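Local coordinates for protein cysteine synthase (Fusobacterium nucleatum subsp. nucleatum strain ATCC 25586, PDB 5XEM) that probably makes L-cysteine from O-acetyl-L-serine and hydrogen sulfide, and here holds L-lanthionine as a Schiff base with its pyridoxal 5'-phosphate cofactor, at residues 245-249 with 250-254; 225-229 with 230-234; 9-12 with 13-16. All coordinates share one frame; numbering follows the deposited sequence.

Interaction 1: 245-249 with 250-254. With CA (calcium ion), chain J.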
loop_
_atom_site.group_PDB
_atom_site.type_symbol
_atom_site.label_atom_id
_atom_site.label_comp_id
_atom_site.label_asym_id
_atom_site.label_seq_id
_atom_site.Cartn_x
_atom_site.Cartn_y
_atom_site.Cartn_z
ATOM N N LEU A 245 -2.595 -2.909 28.089
ATOM C CA LEU A 245 -1.882 -4.074 27.596
ATOM C C LEU A 245 -0.519 -3.611 27.096
ATOM O O LEU A 245 -0.337 -2.433 26.767
ATOM C CB LEU A 245 -2.659 -4.759 26.478
ATOM C CG LEU A 245 -4.131 -5.088 26.792
ATOM C CD1 LEU A 245 -4.803 -5.725 25.584
ATOM C CD2 LEU A 245 -4.232 -5.980 28.022
ATOM N N VAL A 246 0.421 -4.542 27.084
ATOM C CA VAL A 246 1.760 -4.271 26.632
ATOM C C VAL A 246 2.280 -5.330 25.678
ATOM O O VAL A 246 1.742 -6.437 25.601
ATOM C CB VAL A 246 2.738 -4.144 27.816
ATOM C CG1 VAL A 246 2.247 -3.085 28.793
ATOM C CG2 VAL A 246 2.956 -5.507 28.502
ATOM N N CYS A 247 3.366 -4.987 24.983
ATOM C CA CYS A 247 4.085 -5.934 24.150
ATOM C C CYS A 247 5.575 -5.616 24.141
ATOM O O CYS A 247 5.976 -4.469 24.001
ATOM C CB CYS A 247 3.547 -5.913 22.729
ATOM S SG CYS A 247 4.196 -7.237 21.682
ATOM N N GLU A 248 6.388 -6.647 24.316
ATOM C CA GLU A 248 7.842 -6.542 24.176
ATOM C C GLU A 248 8.254 -6.390 22.704
ATOM O O GLU A 248 7.564 -6.839 21.802
ATOM C CB GLU A 248 8.539 -7.760 24.810
ATOM C CG GLU A 248 8.269 -7.934 26.315
ATOM C CD GLU A 248 9.152 -7.061 27.216
ATOM O OE1 GLU A 248 9.991 -6.281 26.719
ATOM O OE2 GLU A 248 9.015 -7.171 28.455
ATOM N N ASP A 249 9.387 -5.755 22.486
ATOM C CA ASP A 249 9.898 -5.529 21.132
ATOM C C ASP A 249 10.002 -6.835 20.342
ATOM O O ASP A 249 9.527 -6.908 19.221
ATOM C CB ASP A 249 11.281 -4.901 21.196
ATOM C CG ASP A 249 11.290 -3.474 21.734
ATOM O OD1 ASP A 249 10.205 -2.815 21.799
ATOM O OD2 ASP A 249 12.394 -3.002 22.063
ATOM N N ASP A 250 10.636 -7.864 20.923
ATOM C CA ASP A 250 10.872 -9.108 20.185
ATOM C C ASP A 250 9.572 -9.780 19.778
ATOM O O ASP A 250 9.437 -10.246 18.647
ATOM C CB ASP A 250 11.865 -10.083 20.924
ATOM C CG ASP A 250 11.444 -10.465 22.384
ATOM O OD1 ASP A 250 10.422 -9.945 22.908
ATOM O OD2 ASP A 250 12.152 -11.300 23.006
ATOM N N ASP A 251 8.599 -9.809 20.675
ATOM C CA ASP A 251 7.298 -10.413 20.392
ATOM C C ASP A 251 6.537 -9.658 19.284
ATOM O O ASP A 251 5.863 -10.287 18.452
ATOM C CB ASP A 251 6.440 -10.454 21.655
ATOM C CG ASP A 251 7.000 -11.370 22.724
ATOM O OD1 ASP A 251 7.748 -12.317 22.371
ATOM O OD2 ASP A 251 6.694 -11.141 23.921
ATOM N N ALA A 252 6.676 -8.330 19.257
ATOM C CA ALA A 252 6.045 -7.518 18.207
ATOM C C ALA A 252 6.600 -7.886 16.817
ATOM O O ALA A 252 5.836 -8.061 15.882
ATOM C CB ALA A 252 6.212 -6.013 18.484
ATOM N N PHE A 253 7.922 -7.988 16.699
ATOM C CA PHE A 253 8.556 -8.383 15.454
ATOM C C PHE A 253 8.151 -9.811 15.079
ATOM O O PHE A 253 7.829 -10.094 13.917
ATOM C CB PHE A 253 10.081 -8.252 15.538
ATOM C CG PHE A 253 10.572 -6.843 15.332
ATOM C CD1 PHE A 253 10.669 -6.314 14.053
ATOM C CD2 PHE A 253 10.877 -6.037 16.402
ATOM C CE1 PHE A 253 11.087 -5.004 13.853
ATOM C CE2 PHE A 253 11.308 -4.733 16.209
ATOM C CZ PHE A 253 11.417 -4.219 14.949
ATOM N N GLU A 254 8.148 -10.703 16.063
ATOM C CA GLU A 254 7.778 -12.093 15.804
ATOM C C GLU A 254 6.352 -12.195 15.233
ATOM O O GLU A 254 6.096 -12.931 14.265
ATOM C CB GLU A 254 7.936 -12.927 17.082
ATOM C CG GLU A 254 7.579 -14.394 16.890
ATOM C CD GLU A 254 7.965 -15.290 18.069
ATOM O OE1 GLU A 254 8.920 -14.960 18.810
ATOM O OE2 GLU A 254 7.306 -16.341 18.226
HETATM CA CA CA J . 10.701 -11.210 25.132
HETATM O O HOH W 1 5.126 -9.217 25.047
HETATM O O HOH W 2 9.828 -13.432 23.736
HETATM O O HOH W 3 8.496 -11.533 25.723
#

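Interaction 2: 225-229 with 230-234. With 85F ((2R)-2-azanyl-3-[(2R)-2-azanyl-3-oxidanyl-3-oxidanylidene-propyl]sulfanyl-propanoic acid), chain C.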
loop_
_atom_site.group_PDB
_atom_site.type_symbol
_atom_site.label_atom_id
_atom_site.label_comp_id
_atom_site.label_asym_id
_atom_site.label_seq_id
_atom_site.Cartn_x
_atom_site.Cartn_y
_atom_site.Cartn_z
ATOM N N MET A 225 4.470 3.631 18.151
ATOM C CA MET A 225 3.865 3.528 19.493
ATOM C C MET A 225 4.799 4.185 20.528
ATOM O O MET A 225 5.909 4.616 20.203
ATOM C CB MET A 225 3.567 2.075 19.827
ATOM C CG MET A 225 2.231 1.599 19.287
ATOM S SD MET A 225 1.944 -0.170 19.417
ATOM C CE MET A 225 2.126 -0.370 21.215
ATOM N N GLY A 226 4.335 4.269 21.764
ATOM C CA GLY A 226 5.088 4.860 22.845
ATOM C C GLY A 226 4.789 6.341 22.959
ATOM O O GLY A 226 4.344 6.971 22.008
ATOM N N MET A 227 5.073 6.889 24.128
ATOM C CA MET A 227 4.758 8.282 24.464
ATOM C C MET A 227 6.023 8.968 24.919
ATOM O O MET A 227 6.488 8.707 26.022
ATOM C CB MET A 227 3.740 8.278 25.587
ATOM C CG MET A 227 2.359 7.914 25.070
ATOM S SD MET A 227 1.146 7.695 26.392
ATOM C CE MET A 227 -0.283 7.155 25.464
ATOM N N SER A 228 6.591 9.817 24.065
ATOM C CA SER A 228 7.890 10.445 24.349
ATOM C C SER A 228 7.909 11.970 24.270
ATOM O O SER A 228 8.991 12.585 24.089
ATOM C CB SER A 228 8.991 9.845 23.466
ATOM O OG SER A 228 8.829 10.100 22.078
ATOM N N ILE A 229 6.751 12.593 24.398
ATOM C CA ILE A 229 6.694 14.076 24.399
ATOM C C ILE A 229 6.909 14.681 25.792
ATOM O O ILE A 229 6.895 15.902 25.925
ATOM C CB ILE A 229 5.388 14.664 23.780
ATOM C CG1 ILE A 229 4.166 14.439 24.692
ATOM C CG2 ILE A 229 5.177 14.091 22.391
ATOM C CD1 ILE A 229 2.903 15.178 24.263
ATOM N N GLY A 230 7.082 13.849 26.818
ATOM C CA GLY A 230 7.317 14.342 28.190
ATOM C C GLY A 230 6.100 14.259 29.083
ATOM O O GLY A 230 6.026 14.932 30.122
ATOM N N GLY A 231 5.143 13.426 28.702
ATOM C CA GLY A 231 3.932 13.234 29.494
ATOM C C GLY A 231 2.901 12.541 28.632
ATOM O O GLY A 231 3.177 12.223 27.458
ATOM N N ILE A 232 1.726 12.303 29.199
ATOM C CA ILE A 232 0.632 11.679 28.464
ATOM C C ILE A 232 -0.067 12.706 27.562
ATOM O O ILE A 232 -0.450 13.767 28.020
ATOM C CB ILE A 232 -0.376 11.019 29.433
ATOM C CG1 ILE A 232 0.323 9.941 30.264
ATOM C CG2 ILE A 232 -1.546 10.404 28.676
ATOM C CD1 ILE A 232 -0.507 9.414 31.411
ATOM N N PRO A 233 -0.215 12.411 26.257
ATOM C CA PRO A 233 -0.845 13.407 25.368
ATOM C C PRO A 233 -2.281 13.748 25.750
ATOM O O PRO A 233 -2.981 12.908 26.260
ATOM C CB PRO A 233 -0.797 12.737 23.984
ATOM C CG PRO A 233 0.248 11.667 24.122
ATOM C CD PRO A 233 0.139 11.180 25.538
ATOM N N ALA A 234 -2.697 14.994 25.504
ATOM C CA ALA A 234 -4.035 15.466 25.840
ATOM C C ALA A 234 -5.131 14.661 25.161
ATOM O O ALA A 234 -6.232 14.517 25.699
ATOM C CB ALA A 234 -4.166 16.946 25.448
HETATM N N 85F C . 2.326 7.546 15.137
HETATM C CA 85F C . 2.445 9.009 15.314
HETATM C CB 85F C . 3.350 9.334 16.523
HETATM S SG 85F C . 2.624 8.947 18.097
HETATM C CD 85F C . 3.794 9.518 19.350
HETATM C CE 85F C . 5.187 8.837 19.300
HETATM N NZ2 85F C . 5.076 7.373 19.249
HETATM C CZ1 85F C . 5.946 9.234 20.594
HETATM O OH1 85F C . 7.030 8.612 20.806
HETATM O OH2 85F C . 5.480 10.115 21.370
HETATM C C 85F C . 2.994 9.669 14.068
HETATM O OXT 85F C . 2.833 9.067 12.995
HETATM O O 85F C . 3.530 10.798 14.199
HETATM O O HOH W 4 6.738 11.003 27.568
HETATM O O HOH W 5 4.075 11.417 25.072
#

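Interaction 3: 9-12 with 13-16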
loop_
_atom_site.group_PDB
_atom_site.type_symbol
_atom_site.label_atom_id
_atom_site.label_comp_id
_atom_site.label_asym_id
_atom_site.label_seq_id
_atom_site.Cartn_x
_atom_site.Cartn_y
_atom_site.Cartn_z
ATOM N N SER A 9 -9.757 12.587 -6.116
ATOM C CA SER A 9 -8.339 12.606 -5.778
ATOM C C SER A 9 -8.075 11.493 -4.786
ATOM O O SER A 9 -9.000 10.822 -4.298
ATOM C CB SER A 9 -7.941 13.943 -5.153
ATOM O OG SER A 9 -8.426 13.989 -3.809
ATOM N N VAL A 10 -6.801 11.307 -4.468
ATOM C CA VAL A 10 -6.447 10.290 -3.459
ATOM C C VAL A 10 -7.100 10.559 -2.093
ATOM O O VAL A 10 -7.294 9.649 -1.289
ATOM C CB VAL A 10 -4.917 10.108 -3.318
ATOM C CG1 VAL A 10 -4.314 9.523 -4.609
ATOM C CG2 VAL A 10 -4.218 11.398 -2.911
ATOM N N ILE A 11 -7.443 11.815 -1.817
ATOM C CA ILE A 11 -8.163 12.120 -0.574
ATOM C C ILE A 11 -9.433 11.307 -0.442
ATOM O O ILE A 11 -9.819 10.914 0.662
ATOM C CB ILE A 11 -8.507 13.629 -0.463
ATOM C CG1 ILE A 11 -7.202 14.431 -0.400
ATOM C CG2 ILE A 11 -9.463 13.871 0.732
ATOM C CD1 ILE A 11 -7.360 15.953 -0.354
ATOM N N ASP A 12 -10.092 11.025 -1.565
ATOM C CA ASP A 12 -11.331 10.261 -1.512
ATOM C C ASP A 12 -11.133 8.776 -1.180
ATOM O O ASP A 12 -12.092 8.071 -0.861
ATOM C CB ASP A 12 -12.123 10.409 -2.826
ATOM C CG ASP A 12 -12.468 11.848 -3.128
ATOM O OD1 ASP A 12 -13.112 12.512 -2.289
ATOM O OD2 ASP A 12 -12.054 12.342 -4.180
ATOM N N LEU A 13 -9.898 8.286 -1.234
ATOM C CA LEU A 13 -9.615 6.901 -0.870
ATOM C C LEU A 13 -9.377 6.672 0.635
ATOM O O LEU A 13 -9.182 5.538 1.064
ATOM C CB LEU A 13 -8.406 6.394 -1.640
ATOM C CG LEU A 13 -8.432 6.622 -3.161
ATOM C CD1 LEU A 13 -7.185 6.023 -3.812
ATOM C CD2 LEU A 13 -9.713 6.091 -3.758
ATOM N N ILE A 14 -9.356 7.746 1.413
ATOM C CA ILE A 14 -9.098 7.687 2.848
ATOM C C ILE A 14 -10.331 7.079 3.514
ATOM O O ILE A 14 -11.472 7.462 3.216
ATOM C CB ILE A 14 -8.767 9.076 3.437
ATOM C CG1 ILE A 14 -7.452 9.596 2.830
ATOM C CG2 ILE A 14 -8.642 9.026 4.976
ATOM C CD1 ILE A 14 -7.116 11.058 3.157
ATOM N N GLY A 15 -10.089 6.131 4.407
ATOM C CA GLY A 15 -11.132 5.486 5.169
ATOM C C GLY A 15 -11.788 4.341 4.438
ATOM O O GLY A 15 -11.326 3.896 3.398
ATOM N N ASN A 16 -12.873 3.841 5.006
ATOM C CA ASN A 16 -13.539 2.655 4.490
ATOM C C ASN A 16 -12.589 1.487 4.246
ATOM O O ASN A 16 -12.553 0.863 3.184
ATOM C CB ASN A 16 -14.357 3.022 3.265
ATOM C CG ASN A 16 -15.489 3.945 3.637
ATOM O OD1 ASN A 16 -16.359 3.568 4.417
ATOM N ND2 ASN A 16 -15.420 5.174 3.196
HETATM O O HOH W 6 -12.062 10.625 2.309
HETATM O O HOH W 7 -13.005 6.030 1.271
#

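Interaction 1: 245-249 with 250-254
C247 and A252 meet just where a strand gives way to a helix, and they show how a helix start can be organised. The C247 sulfur, swung anti to its own backbone N (chi1 -171°), lies alongside the first turn, its SG 4.0 Å from A252 CB, and A273 of helix 269-284 packs against both residues. E248, D250 and D251 present acids beside a calcium ion, each turned differently. E248 sets its CB close to D250 OD1 and D251 OD2, but its bent chain carries the carboxylate off elsewhere. D250 has its CG between backbone N and carbonyl carbon (chi1 56°), which folds the carboxylate back over the helix start: OD1 accepts a weak bond from D251 N at 2.9 Å, and the same OD1 and its twin OD2 clasp the calcium ion, each at 2.6 Å. D251 stands one shell further out. Its OD1 receives one calcium-bound water and its OD2 another, the latter at 2.6 Å between D251 OD2 and the water oxygen, so the metal's hydration is positioned by this second carboxylate. The metal charge probably offsets the crowding of acids here. D249 takes no part in the metal site: its OD1 is hydrogen-bonded to K221 N, while its carbonyl O lies at the edge of the F253 ring, 3.2 Å from F253 CD2. Backbone bonds run from A252 N to E248 O (3.1 Å) and from F253 N to D249 O (3.2 Å). A further water accepts from E248 N and donates to D251 OD2, standing in for one of the two bonds of a capping box. E248 holds the N-cap position of helix 249-263, in a strand-to-helix junction at the border of the six-stranded sheet, here with a calcium site built on its first turn.

Interaction 2: 225-229 with 230-234
M227 lays its side chain across the ring of P233 at about a right angle, and the path of that chain illustrates how a loop folds on itself. The start, M227 CB, is 4.4 Å from G231 O. Next, CG reaches P233 CD at 4.0 Å; SD then comes nearest, 3.7 Å from the same P233 CD, and also faces I232 CG2. Since the chain is extended beyond CG (chi3 -176°), the methyl CE stays against P233 CD, 4.0 Å away, while L211 and L212 of helix 211-214 pack against the M227 side chain. This loop is part of the substrate pocket of a pyridoxal-phosphate enzyme of the cysteine synthase family. Its backbone and the S228 hydroxyl grip one amino acid half of the bound lanthionine: S228 N points almost straight at OH2 (2.9 Å, 166°), S228 OG donates to OH1 at 2.7 Å, and the ligand amine NZ2 donates to G226 O and, weakly, to M225 O. S228 OG is also bonded to M124 N. Two waters brace the turn, one joining M227 O to G230 N and the other I229 N to G231 O. Beside them I229 CD1 approaches P233 CG at 4.4 Å.

Interaction 3: 9-12 with 13-16
A short 3-10 turn, lying in the loop between strands 6-7 and 19-21, binds V10 to L13 and I11 to I14, and it is a compact example of how such turns differ from alpha helices. Each amide reaches back three residues: D12 N to S9 O, L13 N to V10 O at 2.9 Å, and I14 N to I11 O at 3.3 Å. In the last two the donor stands well above the carbonyl plane, 60° out of it for V10 O, instead of meeting a lone pair. Two side-chain bonds tie the start of the turn. S9 N donates to D12 OD2 at 3.0 Å, approaching on the anti side and 22° out of the carboxylate plane, while S9 OG takes a weak bond from I11 N; N8 N adds a weak bond to the same D12 OD2.

Side chains fan out from this turn. I14 puts its CG1 anti to its carbonyl carbon (chi1 -64°), which brings that branch back over the turn, 3.5 Å from I11 O, and leaves its CD1 4.4 Å from I11 CG2. Both isoleucines press on L51 of helix 46-60, and V10 on M83 and V87 of helix 76-88. L13 begins over the same turn, its CB 3.5 Å from V10 O, and touches P18 of the second subunit, just as V10 meets E263 of that subunit, so the turn lies at the dimer interface. Where the chain leaves, water takes over: one water donates to I11 O at 2.8 Å and weakly to I14 O, and another accepts from the side-chain amide of N16, its oxygen 3.2 Å from N16 ND2.

Interactions 1 and 2 are neighbours, with centres 19 Å apart and nearest atoms about 6 Å apart, yet they do not touch; helix 269-284 touches both, through C247 and A252 of the first and M225 of the second. Interaction 2 is the one at the ligand: M225 also touches the pyridoxal phosphate, and the side chain of M227 is about 7 Å from it. Interaction 3 lies across the chain's centre from both, 31 Å from interaction 1 and 29 Å from interaction 2 between centres, with the side chain of I14 about 13 Å from the pyridoxal phosphate. The three thus represent a surface calcium site, a substrate loop and a subunit boundary.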